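PDB 5EPW: nucleoprotein from Human coronavirus NL63, which probably packages the viral RNA genome into a helical ribonucleocapsid and supports virion assembly, this chain being its dimer-forming C-terminal domain. Local coordinates for residues B[51-54]-B[55-58]; B[57-61]-B[62-66]; B[109-112]-B[113-117]. All blocks are in the same frame, centred on the assembly; numbering follows the deposited sequence.

Contact 1: B[51-54]-B[55-58]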
# COMPACT_ATOMS: atom_id res chain seq x y z
N ASP B 51 11.49 12.57 -3.17
CA ASP B 51 12.66 13.37 -3.41
C ASP B 51 13.84 13.07 -2.52
O ASP B 51 13.80 12.15 -1.69
CB ASP B 51 12.22 14.88 -3.37
CG ASP B 51 11.88 15.41 -2.00
OD1 ASP B 51 12.26 14.80 -0.99
OD2 ASP B 51 11.14 16.42 -1.86
N SER B 52 14.94 13.82 -2.64
CA SER B 52 16.12 13.47 -1.92
C SER B 52 15.92 13.58 -0.39
O SER B 52 16.55 12.80 0.31
CB SER B 52 17.25 14.45 -2.30
OG SER B 52 16.86 15.77 -1.95
N ASP B 53 15.09 14.50 0.09
CA ASP B 53 14.81 14.65 1.53
C ASP B 53 14.02 13.42 2.07
O ASP B 53 14.33 12.86 3.14
CB ASP B 53 14.03 15.93 1.84
CG ASP B 53 13.88 16.15 3.33
OD1 ASP B 53 14.88 16.21 4.03
OD2 ASP B 53 12.78 16.23 3.89
N LEU B 54 13.02 13.01 1.26
CA LEU B 54 12.27 11.81 1.63
C LEU B 54 13.15 10.60 1.63
O LEU B 54 12.99 9.66 2.49
CB LEU B 54 11.08 11.64 0.72
CG LEU B 54 9.80 12.29 1.12
CD1 LEU B 54 9.07 11.68 2.29
CD2 LEU B 54 9.93 13.79 1.31
N VAL B 55 14.01 10.44 0.65
CA VAL B 55 14.93 9.33 0.58
C VAL B 55 15.89 9.28 1.81
O VAL B 55 16.12 8.24 2.41
CB VAL B 55 15.71 9.29 -0.78
CG1 VAL B 55 16.84 8.30 -0.67
CG2 VAL B 55 14.73 9.02 -1.94
N GLN B 56 16.43 10.46 2.13
CA GLN B 56 17.38 10.61 3.25
C GLN B 56 16.80 10.37 4.62
O GLN B 56 17.46 9.85 5.50
CB GLN B 56 17.91 12.08 3.22
CG GLN B 56 18.83 12.46 4.34
CD GLN B 56 19.56 13.76 4.10
OE1 GLN B 56 20.72 13.75 3.76
NE2 GLN B 56 18.92 14.87 4.34
N ASN B 57 15.56 10.81 4.81
CA ASN B 57 14.94 10.93 6.14
C ASN B 57 13.73 9.98 6.35
O ASN B 57 13.28 9.78 7.44
CB ASN B 57 14.56 12.36 6.43
CG ASN B 57 15.78 13.24 6.58
OD1 ASN B 57 16.60 12.98 7.46
ND2 ASN B 57 15.98 14.17 5.67
N GLY B 58 13.30 9.31 5.25
CA GLY B 58 12.17 8.39 5.36
C GLY B 58 10.96 9.04 6.02
O GLY B 58 10.52 10.19 5.64
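Asp53 and Asn57, one helical turn apart, meet through their polar ends: Asn57 ND2 lies 2.8 Å from Asp53 OD1, a short but badly bent and therefore weak hydrogen bond, with the carboxylate and amide planes turned 57° from each other. The same ND2 makes a second weak bond to Asp53 O, which also accepts from Asn57 N at 2.9 Å, so one carbonyl serves both the backbone and the side chain of Asn57. The amide can fold back like this because Asn57 CG stands beside its own backbone N (chi1 -68°), while Asp53 CG, anti to its N (chi1 -174°), places OD1 within reach of the amide. A short polar amide suits this last helical residue, where it can bond to the preceding turn.

The backbone frame is that of the short helix 52-57 in the coronavirus N dimerization domain. Asp51 is its N-cap: OD1 accepts from Leu54 N at 3.0 Å in a nearly straight bond, and Asp51 O takes Val55 N at 2.9 Å. Aspartate fits here, since its carboxylate satisfies a first-turn N-H and probably interacts well with the positive end of the helix dipole. Beside this bond Val55 CG2 packs 3.3 Å from Asp51 O. At the other end Gly58 N still reaches Leu54 O at 2.8 Å, arriving above the carbonyl plane; Gly58 then leaves the helix with positive phi, a conformation that glycine adopts readily.

Further out, Asp51 N donates to the side chain of Gln115, which ties the start of the helix to helix 109-115. Leu54, buried and apolar, packs on Phe64 and Leu67 of helix 64-68 and on Phe79 of the second subunit.

Contact 2: B[57-61]-B[62-66]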
# COMPACT_ATOMS: atom_id res chain seq x y z
N ASN B 57 15.56 10.81 4.81
CA ASN B 57 14.94 10.93 6.14
C ASN B 57 13.73 9.98 6.35
O ASN B 57 13.28 9.78 7.44
CB ASN B 57 14.56 12.36 6.43
CG ASN B 57 15.78 13.24 6.58
OD1 ASN B 57 16.60 12.98 7.46
ND2 ASN B 57 15.98 14.17 5.67
N GLY B 58 13.30 9.31 5.25
CA GLY B 58 12.17 8.39 5.36
C GLY B 58 10.96 9.04 6.02
O GLY B 58 10.52 10.19 5.64
N VAL B 59 10.29 8.29 6.92
CA VAL B 59 9.10 8.81 7.61
C VAL B 59 9.35 10.03 8.51
O VAL B 59 8.42 10.68 8.91
CB VAL B 59 8.35 7.70 8.35
CG1 VAL B 59 7.98 6.52 7.38
CG2 VAL B 59 9.10 7.26 9.62
N ASP B 60 10.61 10.30 8.79
CA ASP B 60 10.98 11.50 9.58
C ASP B 60 11.16 12.72 8.74
O ASP B 60 11.41 13.88 9.26
CB ASP B 60 12.18 11.17 10.43
CG ASP B 60 11.85 10.16 11.55
OD1 ASP B 60 10.68 9.91 11.86
OD2 ASP B 60 12.79 9.56 11.95
N ALA B 61 11.06 12.60 7.43
CA ALA B 61 11.07 13.80 6.56
C ALA B 61 9.87 14.68 6.93
O ALA B 61 8.77 14.15 7.18
CB ALA B 61 10.98 13.42 5.13
N LYS B 62 10.07 16.04 6.98
CA LYS B 62 9.02 16.85 7.49
C LYS B 62 7.79 16.88 6.57
O LYS B 62 6.65 17.13 7.03
CB LYS B 62 9.47 18.31 7.78
CG LYS B 62 10.51 18.31 8.96
CD LYS B 62 9.75 18.05 10.26
CE LYS B 62 10.64 18.47 11.42
NZ LYS B 62 12.00 17.87 11.33
N GLY B 63 8.03 16.53 5.29
CA GLY B 63 6.89 16.42 4.28
C GLY B 63 6.08 15.13 4.40
O GLY B 63 4.97 15.03 3.81
N PHE B 64 6.60 14.14 5.14
CA PHE B 64 5.93 12.79 5.12
C PHE B 64 4.52 12.80 5.62
O PHE B 64 3.64 12.21 5.02
CB PHE B 64 6.79 11.69 5.81
CG PHE B 64 6.23 10.34 5.56
CD1 PHE B 64 6.44 9.71 4.35
CD2 PHE B 64 5.43 9.72 6.50
CE1 PHE B 64 5.86 8.44 4.14
CE2 PHE B 64 4.87 8.53 6.25
CZ PHE B 64 5.10 7.91 5.07
N PRO B 65 4.21 13.52 6.75
CA PRO B 65 2.81 13.39 7.23
C PRO B 65 1.77 13.84 6.17
O PRO B 65 0.66 13.26 6.12
CB PRO B 65 2.79 14.36 8.45
CG PRO B 65 4.23 14.24 8.92
CD PRO B 65 5.11 14.21 7.73
N GLN B 66 2.06 14.86 5.38
CA GLN B 66 1.10 15.32 4.34
C GLN B 66 0.96 14.19 3.28
O GLN B 66 -0.16 13.93 2.83
CB GLN B 66 1.50 16.63 3.66
CG GLN B 66 0.51 17.14 2.65
CD GLN B 66 0.66 18.59 2.41
OE1 GLN B 66 1.79 19.05 2.22
NE2 GLN B 66 -0.44 19.24 2.19
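The Phe64 ring carries Val59 over one face: CG1 sits 4.0 Å from the ring centroid and 19° off the normal, a CH-pi contact displaced toward the rim, and Val59 CA lies over the same face. The two residues are brought together by the connection between helices 52-57 and 64-68, which ends in a type I beta turn from Ala61 to Phe64. Gly58 O approaches the ring obliquely, and Phe79 of the second subunit also packs on Phe64.

The two side chains extend in company, the valine branch lying along the ring. Phe64 CG is anti to its backbone N (chi1 -170°), which sets the ring beneath Val59, whose CG1 branch and CA cover it; a branched apolar residue suits this place against an aromatic face. Leading into the turn the backbone coils tightly, with Asp60 N bonded to Asn57 O and Ala61 N to Gly58 O.

Ala61, buried, has a methyl small enough to fit against Asp53 and Leu54, whereas Lys62 projects its long charged chain outward from an exposed position. Pro65, with no N-H to offer, sets its ring CD against Ala61 O, a place proline tolerates near the start of a helix. The turn is closed by Phe64 N, which donates to Ala61 O at 3.0 Å from above the carbonyl plane.

Contact 3: B[109-112]-B[113-117]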
# COMPACT_ATOMS: atom_id res chain seq x y z
N LEU B 109 -3.13 16.72 -2.58
CA LEU B 109 -2.79 16.11 -3.86
C LEU B 109 -1.54 16.74 -4.52
O LEU B 109 -0.62 16.12 -5.06
CB LEU B 109 -4.02 16.09 -4.80
CG LEU B 109 -3.91 15.49 -6.17
CD1 LEU B 109 -3.53 13.99 -6.11
CD2 LEU B 109 -5.23 15.68 -6.85
N PRO B 110 -1.40 18.11 -4.52
CA PRO B 110 -0.25 18.64 -5.18
C PRO B 110 1.12 18.19 -4.60
O PRO B 110 2.05 17.98 -5.36
CB PRO B 110 -0.39 20.17 -5.01
CG PRO B 110 -1.84 20.32 -4.83
CD PRO B 110 -2.40 19.15 -4.10
N LYS B 111 1.20 18.08 -3.27
CA LYS B 111 2.42 17.56 -2.63
C LYS B 111 2.74 16.12 -3.09
O LYS B 111 3.88 15.80 -3.35
CB LYS B 111 2.18 17.57 -1.15
CG LYS B 111 3.34 17.01 -0.26
CD LYS B 111 4.60 17.80 -0.45
CE LYS B 111 5.72 17.42 0.54
NZ LYS B 111 6.89 18.32 0.29
N PHE B 112 1.66 15.32 -3.14
CA PHE B 112 1.87 13.88 -3.63
C PHE B 112 2.44 13.88 -5.06
O PHE B 112 3.39 13.22 -5.39
CB PHE B 112 0.62 13.15 -3.45
CG PHE B 112 0.75 11.66 -3.65
CD1 PHE B 112 0.75 11.13 -4.92
CD2 PHE B 112 0.89 10.88 -2.56
CE1 PHE B 112 0.86 9.74 -5.08
CE2 PHE B 112 0.98 9.48 -2.66
CZ PHE B 112 1.00 8.93 -3.93
N ILE B 113 1.81 14.68 -5.96
CA ILE B 113 2.25 14.71 -7.30
C ILE B 113 3.68 15.17 -7.49
O ILE B 113 4.44 14.63 -8.31
CB ILE B 113 1.20 15.55 -8.15
CG1 ILE B 113 -0.10 14.80 -8.29
CG2 ILE B 113 1.80 15.74 -9.54
CD1 ILE B 113 -1.29 15.57 -8.88
N GLU B 114 4.13 16.17 -6.70
CA GLU B 114 5.51 16.58 -6.66
C GLU B 114 6.50 15.49 -6.39
O GLU B 114 7.61 15.45 -6.89
CB GLU B 114 5.71 17.71 -5.57
CG GLU B 114 5.55 19.12 -6.13
CD GLU B 114 5.32 20.18 -5.03
OE1 GLU B 114 5.74 19.96 -3.87
OE2 GLU B 114 4.61 21.19 -5.31
N GLN B 115 6.08 14.50 -5.58
CA GLN B 115 6.93 13.44 -5.20
C GLN B 115 7.00 12.27 -6.28
O GLN B 115 7.89 11.41 -6.11
CB GLN B 115 6.54 12.81 -3.84
CG GLN B 115 6.62 13.90 -2.77
CD GLN B 115 8.03 14.29 -2.49
OE1 GLN B 115 8.94 13.44 -2.31
NE2 GLN B 115 8.27 15.64 -2.42
N ILE B 116 6.03 12.21 -7.19
CA ILE B 116 5.98 11.10 -8.15
C ILE B 116 7.15 11.24 -9.07
O ILE B 116 7.28 12.27 -9.79
CB ILE B 116 4.66 11.10 -8.94
CG1 ILE B 116 3.49 10.94 -8.09
CG2 ILE B 116 4.73 10.03 -10.01
CD1 ILE B 116 2.17 11.01 -8.78
N SER B 117 8.02 10.25 -9.13
CA SER B 117 9.23 10.26 -9.90
C SER B 117 10.07 11.53 -9.72
O SER B 117 10.73 12.08 -10.69
CB SER B 117 8.86 10.06 -11.41
OG SER B 117 8.24 8.75 -11.60
O HOH W 1 7.29 18.31 -2.65
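One water is gripped by three side chains from positions i, i+3 and i+4 of a helix: it accepts from Lys111 NZ at 3.0 Å and from Gln115 NE2 at 2.9 Å, and donates to Glu114 OE1 at 2.6 Å. Lys111 and Glu114, of opposite charge, are thus joined through the water, NZ and OE1 remaining 4.6 Å apart. Lys111 and Gln115 keep abreast of each other, both chains bending at chi2 (60° and -70°), and both nitrogens meet the water. The other end of the Gln115 amide, OE1, accepts from Asp51 N, so this buried side chain is held at both ends.

The apolar residues serve other sides of the helix. Leu109 CG meets Ile113 CD1 at 3.8 Å, and Ile116 CD1 comes to 4.1 Å from Phe112 CD1, approaching the ring obliquely. Along the backbone Ile113 N bonds to Leu109 O, but Gln115 N donates to Phe112 O at 3.0 Å and only weakly to Lys111 O. This is a short helix whose last turn tightens toward 3-10-like bonding, with Leu109, Phe112 and Ile116 packed on Val92, Tyr96 and Thr85 of the second subunit in the coronavirus N C-terminal-domain dimer.

In the fold
Contacts 1 and 2 are consecutive: their centres lie 8 Å apart, they share Asn57 and Gly58, and together they carry the chain from helix 52-57 into helix 64-68. Contact 3 comes much later, after the hairpin of strands 82-88 and 91-103, yet helix 109-115 returns to lie beside both, the centre of contact 3 lying 14 Å from that of contact 1 and 13 Å from that of contact 2. Asp51 and Gln115 join contacts 1 and 3, while Gln66 and Gly63 pack on Lys111 between contacts 2 and 3. All three touch the second subunit, so this cluster of short helices contributes to the dimer of the C-terminal domain, consistent with its predicted dimerization role.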